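Local coordinates for protein pullulanase (Klebsiella oxytoca, PDB 2YOC) that hydrolyses alpha-1,6-glucosidic linkages in pullulan and related alpha-glucans, and is a secreted enzyme whose export probably relies on a type 2 secretion system, at residues 719-725 against 814-820; 767-771 against 797-801. All coordinates share one frame; numbering follows the deposited sequence.

Both interactions belong to the part of the chain that contains the eight-stranded parallel beta/alpha barrel, and their centres lie about 14 Å apart. Interaction 1 joins barrel strands 718-720 and 814-816, neighbours in sixth and seventh place, together with the first turn of helix 722-729. Interaction 2 lies within the chain loop that interaction 1 closes, and sets helix 762-776 against the two-stranded hairpin 799-800/803-804. The two meet where Y800 packs on helix 722-729, D722 O lying 3.2 Å from Y800 OH in a probable hydrogen bond. The excursion between the two barrel strands is thus folded back onto the helix that begins it.

Interaction 1 (719-725 against 814-820); sequences TFSDRLR and VVNYVSK
The ring of Y817 is sandwiched between F720 and R725. F720 turns its CD1 edge toward one face of the tyrosine, an edge-to-face pair with centroids 5.1 Å apart and planes at 68°. Over the opposite face lies R725 CG, 4.3 Å from the Y817 ring centroid, a CH-pi contact. The R725 chain then bends at chi3 (74°) and brings NH1 back to Y817 OH, to which it donates a hydrogen bond of 2.8 Å; the hydroxyl sits in the guanidinium plane, which stands nearly perpendicular (88°) to the tyrosine ring. F720 has its own cation-pi partner: K820 NZ lies over the ring centre, 3.8 Å from the F720 centroid, while also forming a salt bridge with E694. V815 CG1 packs beside F720 CE1 at 3.8 Å. The two parallel barrel strands themselves are tied by V815 N to T719 O (2.9 Å) and S721 N to V815 O (2.8 Å). A water joins S721 OG to N816 OD1, while N816 ND2 bonds to G775 O. The chemistry is therefore mixed: K820 NZ covers a face of F720 and aliphatic R725 a face of Y817; R725 NH1 ties down the phenol end, and F720 and R725 CG probably restrict ring turning.

Interaction 2 (767-771 against 797-801); sequences HLADL and EIDYN. With SO4 (sulfate ion), chain R.
L771 wedges its two methyls against the 797-801 segment. CD2 meets I798 CG2 at 3.8 Å, the L771 and I798 side chains running antiparallel as they pass, and L771 CD1 reaches the edge of the Y800 ring, 3.8 Å from Y800 CD1. CD2 also rests on the carbonyl of D799, with L771 CD2 and D799 O 3.5 Å apart. This is the tight, apolar part of the contact. One turn earlier in the helix the packing gives way to a polar side. H767, its CG anti to the backbone N (chi1 -172°), brings the ring edge to the same carbonyl, NE2 lying 3.1 Å from D799 O. A sulfate, probably from the crystallisation liquor, lies beside the histidine and I798, with SO4 O4 3.6 Å from I798 CD1. Its one hydrogen bond to the two segments is weak, from D799 N to SO4 O1 at 3.3 Å; D799 is exposed, its OD2 bonded to G802 N. D770 turns to R773 and K788 N for its polar partners. The helix 762-776 thus lies against the first strand of the hairpin 799-800/803-804, and both touch helix 722-729: L771 packs on S727, and Y800 OH hydrogen-bonds D726.

Interaction 1 (719-725 against 814-820)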
# COMPACT_ATOMS: atom_id res chain seq x y z
N THR B 719 -26.06 -2.50 10.63
CA THR B 719 -25.65 -3.83 10.16
C THR B 719 -24.72 -4.45 11.19
O THR B 719 -24.03 -3.73 11.91
CB THR B 719 -24.93 -3.76 8.83
OG1 THR B 719 -23.99 -2.69 8.86
CG2 THR B 719 -25.87 -3.61 7.67
N PHE B 720 -24.71 -5.80 11.25
CA PHE B 720 -23.80 -6.51 12.13
C PHE B 720 -22.41 -6.37 11.53
O PHE B 720 -22.25 -6.46 10.30
CB PHE B 720 -24.16 -8.01 12.25
CG PHE B 720 -25.28 -8.35 13.19
CD1 PHE B 720 -25.03 -8.58 14.54
CD2 PHE B 720 -26.59 -8.45 12.73
CE1 PHE B 720 -26.09 -8.89 15.42
CE2 PHE B 720 -27.64 -8.76 13.61
CZ PHE B 720 -27.38 -8.99 14.94
N SER B 721 -21.42 -6.10 12.40
CA SER B 721 -20.03 -6.00 11.96
C SER B 721 -19.29 -7.28 12.32
O SER B 721 -19.20 -7.67 13.50
CB SER B 721 -19.34 -4.77 12.52
OG SER B 721 -18.01 -4.71 12.03
N ASP B 722 -18.79 -7.93 11.27
CA ASP B 722 -18.04 -9.17 11.30
C ASP B 722 -16.54 -8.89 11.48
O ASP B 722 -15.78 -9.81 11.77
CB ASP B 722 -18.31 -9.97 10.00
CG ASP B 722 -18.23 -9.22 8.67
OD1 ASP B 722 -18.30 -7.98 8.68
OD2 ASP B 722 -18.17 -9.90 7.62
N ARG B 723 -16.13 -7.62 11.35
CA ARG B 723 -14.75 -7.19 11.46
C ARG B 723 -14.17 -7.41 12.84
O ARG B 723 -13.16 -8.10 12.96
CB ARG B 723 -14.57 -5.73 11.05
CG ARG B 723 -14.53 -5.52 9.56
CD ARG B 723 -15.91 -5.36 9.03
NE ARG B 723 -15.93 -4.77 7.71
CZ ARG B 723 -16.53 -5.34 6.68
NH1 ARG B 723 -17.14 -6.51 6.82
NH2 ARG B 723 -16.56 -4.73 5.51
N LEU B 724 -14.78 -6.82 13.88
CA LEU B 724 -14.27 -6.99 15.25
C LEU B 724 -14.51 -8.44 15.67
O LEU B 724 -13.61 -9.06 16.23
CB LEU B 724 -14.92 -6.00 16.22
CG LEU B 724 -14.60 -6.11 17.70
CD1 LEU B 724 -14.46 -4.74 18.32
CD2 LEU B 724 -15.67 -6.89 18.44
N ARG B 725 -15.69 -8.99 15.31
CA ARG B 725 -16.15 -10.34 15.63
C ARG B 725 -15.09 -11.35 15.34
O ARG B 725 -14.68 -12.06 16.25
CB ARG B 725 -17.41 -10.66 14.85
CG ARG B 725 -17.94 -12.04 15.15
CD ARG B 725 -18.85 -12.49 14.05
NE ARG B 725 -18.11 -12.86 12.84
CZ ARG B 725 -18.65 -12.94 11.63
NH1 ARG B 725 -19.93 -12.61 11.44
NH2 ARG B 725 -17.91 -13.30 10.59
N VAL B 814 -23.48 0.38 13.28
CA VAL B 814 -22.68 -0.84 13.54
C VAL B 814 -23.13 -1.64 14.77
O VAL B 814 -23.23 -1.08 15.86
CB VAL B 814 -21.17 -0.48 13.68
CG1 VAL B 814 -20.34 -1.70 14.06
CG2 VAL B 814 -20.61 0.15 12.42
N VAL B 815 -23.25 -2.95 14.63
CA VAL B 815 -23.55 -3.82 15.76
C VAL B 815 -22.36 -4.78 15.96
O VAL B 815 -22.11 -5.67 15.13
CB VAL B 815 -24.90 -4.56 15.63
CG1 VAL B 815 -25.11 -5.52 16.78
CG2 VAL B 815 -26.07 -3.57 15.54
N ASN B 816 -21.60 -4.58 17.05
CA ASN B 816 -20.47 -5.43 17.41
C ASN B 816 -20.92 -6.60 18.28
O ASN B 816 -21.86 -6.47 19.09
CB ASN B 816 -19.37 -4.62 18.10
CG ASN B 816 -18.50 -3.86 17.13
OD1 ASN B 816 -18.10 -4.37 16.06
ND2 ASN B 816 -18.16 -2.63 17.51
N TYR B 817 -20.29 -7.75 18.08
CA TYR B 817 -20.62 -8.96 18.81
C TYR B 817 -19.51 -9.97 18.76
O TYR B 817 -18.66 -9.92 17.86
CB TYR B 817 -21.95 -9.55 18.31
CG TYR B 817 -21.93 -10.18 16.93
CD1 TYR B 817 -21.63 -9.42 15.80
CD2 TYR B 817 -22.32 -11.50 16.74
CE1 TYR B 817 -21.63 -9.98 14.53
CE2 TYR B 817 -22.34 -12.07 15.47
CZ TYR B 817 -22.02 -11.31 14.36
OH TYR B 817 -22.05 -11.90 13.11
N VAL B 818 -19.49 -10.89 19.74
CA VAL B 818 -18.50 -11.96 19.79
C VAL B 818 -19.18 -13.32 20.00
O VAL B 818 -18.51 -14.35 20.11
CB VAL B 818 -17.29 -11.69 20.73
CG1 VAL B 818 -16.28 -10.76 20.06
CG2 VAL B 818 -17.72 -11.15 22.09
N SER B 819 -20.52 -13.31 20.06
CA SER B 819 -21.36 -14.49 20.19
C SER B 819 -22.75 -14.15 19.71
O SER B 819 -23.15 -13.01 19.82
CB SER B 819 -21.39 -15.01 21.62
OG SER B 819 -21.35 -16.44 21.64
N LYS B 820 -23.45 -15.14 19.12
CA LYS B 820 -24.77 -15.05 18.52
C LYS B 820 -25.29 -16.48 18.46
O LYS B 820 -24.49 -17.40 18.67
CB LYS B 820 -24.63 -14.48 17.10
CG LYS B 820 -25.90 -13.87 16.51
CD LYS B 820 -25.70 -13.55 15.06
CE LYS B 820 -26.75 -12.63 14.53
NZ LYS B 820 -26.52 -12.34 13.09
O HOH W 1 -16.55 -3.98 14.05

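Interaction 2 (767-771 against 797-801)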
# COMPACT_ATOMS: atom_id res chain seq x y z
N HIS B 767 -2.64 -7.05 12.74
CA HIS B 767 -3.76 -6.71 11.88
C HIS B 767 -5.09 -6.96 12.56
O HIS B 767 -6.06 -6.25 12.29
CB HIS B 767 -3.68 -7.44 10.54
CG HIS B 767 -4.71 -6.96 9.55
ND1 HIS B 767 -5.75 -7.78 9.15
CD2 HIS B 767 -4.85 -5.75 8.96
CE1 HIS B 767 -6.47 -7.07 8.30
NE2 HIS B 767 -5.96 -5.84 8.14
N LEU B 768 -5.15 -7.94 13.45
CA LEU B 768 -6.36 -8.23 14.21
C LEU B 768 -6.59 -7.11 15.25
O LEU B 768 -7.73 -6.74 15.52
CB LEU B 768 -6.29 -9.61 14.89
CG LEU B 768 -6.05 -10.82 13.96
CD1 LEU B 768 -5.39 -11.96 14.70
CD2 LEU B 768 -7.34 -11.29 13.32
N ALA B 769 -5.49 -6.54 15.80
CA ALA B 769 -5.52 -5.42 16.75
C ALA B 769 -6.09 -4.21 16.02
O ALA B 769 -6.99 -3.54 16.54
CB ALA B 769 -4.12 -5.12 17.25
N ASP B 770 -5.60 -3.97 14.79
CA ASP B 770 -6.06 -2.90 13.91
C ASP B 770 -7.57 -3.00 13.68
O ASP B 770 -8.27 -1.99 13.85
CB ASP B 770 -5.31 -2.94 12.58
CG ASP B 770 -3.91 -2.34 12.54
OD1 ASP B 770 -3.43 -1.86 13.60
OD2 ASP B 770 -3.30 -2.32 11.45
N LEU B 771 -8.08 -4.21 13.35
CA LEU B 771 -9.51 -4.43 13.11
C LEU B 771 -10.32 -4.26 14.39
O LEU B 771 -11.36 -3.60 14.35
CB LEU B 771 -9.80 -5.77 12.42
CG LEU B 771 -9.45 -5.92 10.91
CD1 LEU B 771 -9.51 -7.36 10.48
CD2 LEU B 771 -10.37 -5.10 10.02
N GLU B 797 -9.66 2.18 4.58
CA GLU B 797 -8.37 1.79 4.01
C GLU B 797 -7.81 0.55 4.71
O GLU B 797 -6.82 0.02 4.21
CB GLU B 797 -7.36 2.96 4.12
CG GLU B 797 -7.36 3.93 2.96
CD GLU B 797 -6.83 5.32 3.28
OE1 GLU B 797 -6.02 5.46 4.23
OE2 GLU B 797 -7.22 6.27 2.57
N ILE B 798 -8.36 0.12 5.89
CA ILE B 798 -7.89 -1.07 6.62
C ILE B 798 -8.62 -2.22 6.03
O ILE B 798 -9.84 -2.22 6.04
CB ILE B 798 -8.16 -0.99 8.15
CG1 ILE B 798 -7.38 0.13 8.82
CG2 ILE B 798 -7.97 -2.35 8.87
CD1 ILE B 798 -5.85 -0.01 8.86
N ASP B 799 -7.91 -3.19 5.48
CA ASP B 799 -8.53 -4.35 4.82
C ASP B 799 -9.22 -5.33 5.79
O ASP B 799 -8.80 -5.49 6.93
CB ASP B 799 -7.47 -5.07 3.97
CG ASP B 799 -7.87 -6.41 3.42
OD1 ASP B 799 -7.74 -7.42 4.15
OD2 ASP B 799 -8.35 -6.44 2.26
N TYR B 800 -10.28 -5.99 5.29
CA TYR B 800 -10.97 -7.08 5.95
C TYR B 800 -11.35 -8.11 4.90
O TYR B 800 -12.46 -8.06 4.35
CB TYR B 800 -12.17 -6.63 6.77
CG TYR B 800 -12.96 -7.80 7.33
CD1 TYR B 800 -12.45 -8.58 8.37
CD2 TYR B 800 -14.22 -8.11 6.84
CE1 TYR B 800 -13.17 -9.66 8.89
CE2 TYR B 800 -14.95 -9.19 7.34
CZ TYR B 800 -14.43 -9.96 8.37
OH TYR B 800 -15.17 -10.99 8.87
N ASN B 801 -10.42 -9.01 4.59
CA ASN B 801 -10.61 -10.07 3.58
C ASN B 801 -10.99 -9.52 2.20
O ASN B 801 -11.90 -10.06 1.55
CB ASN B 801 -11.64 -11.13 4.05
CG ASN B 801 -11.46 -11.70 5.44
OD1 ASN B 801 -10.37 -11.70 6.02
ND2 ASN B 801 -12.54 -12.28 5.97
S SO4 R . -3.80 -2.45 6.05
O1 SO4 R . -4.63 -3.67 5.87
O2 SO4 R . -4.50 -1.28 5.55
O3 SO4 R . -2.57 -2.56 5.27
O4 SO4 R . -3.47 -2.27 7.50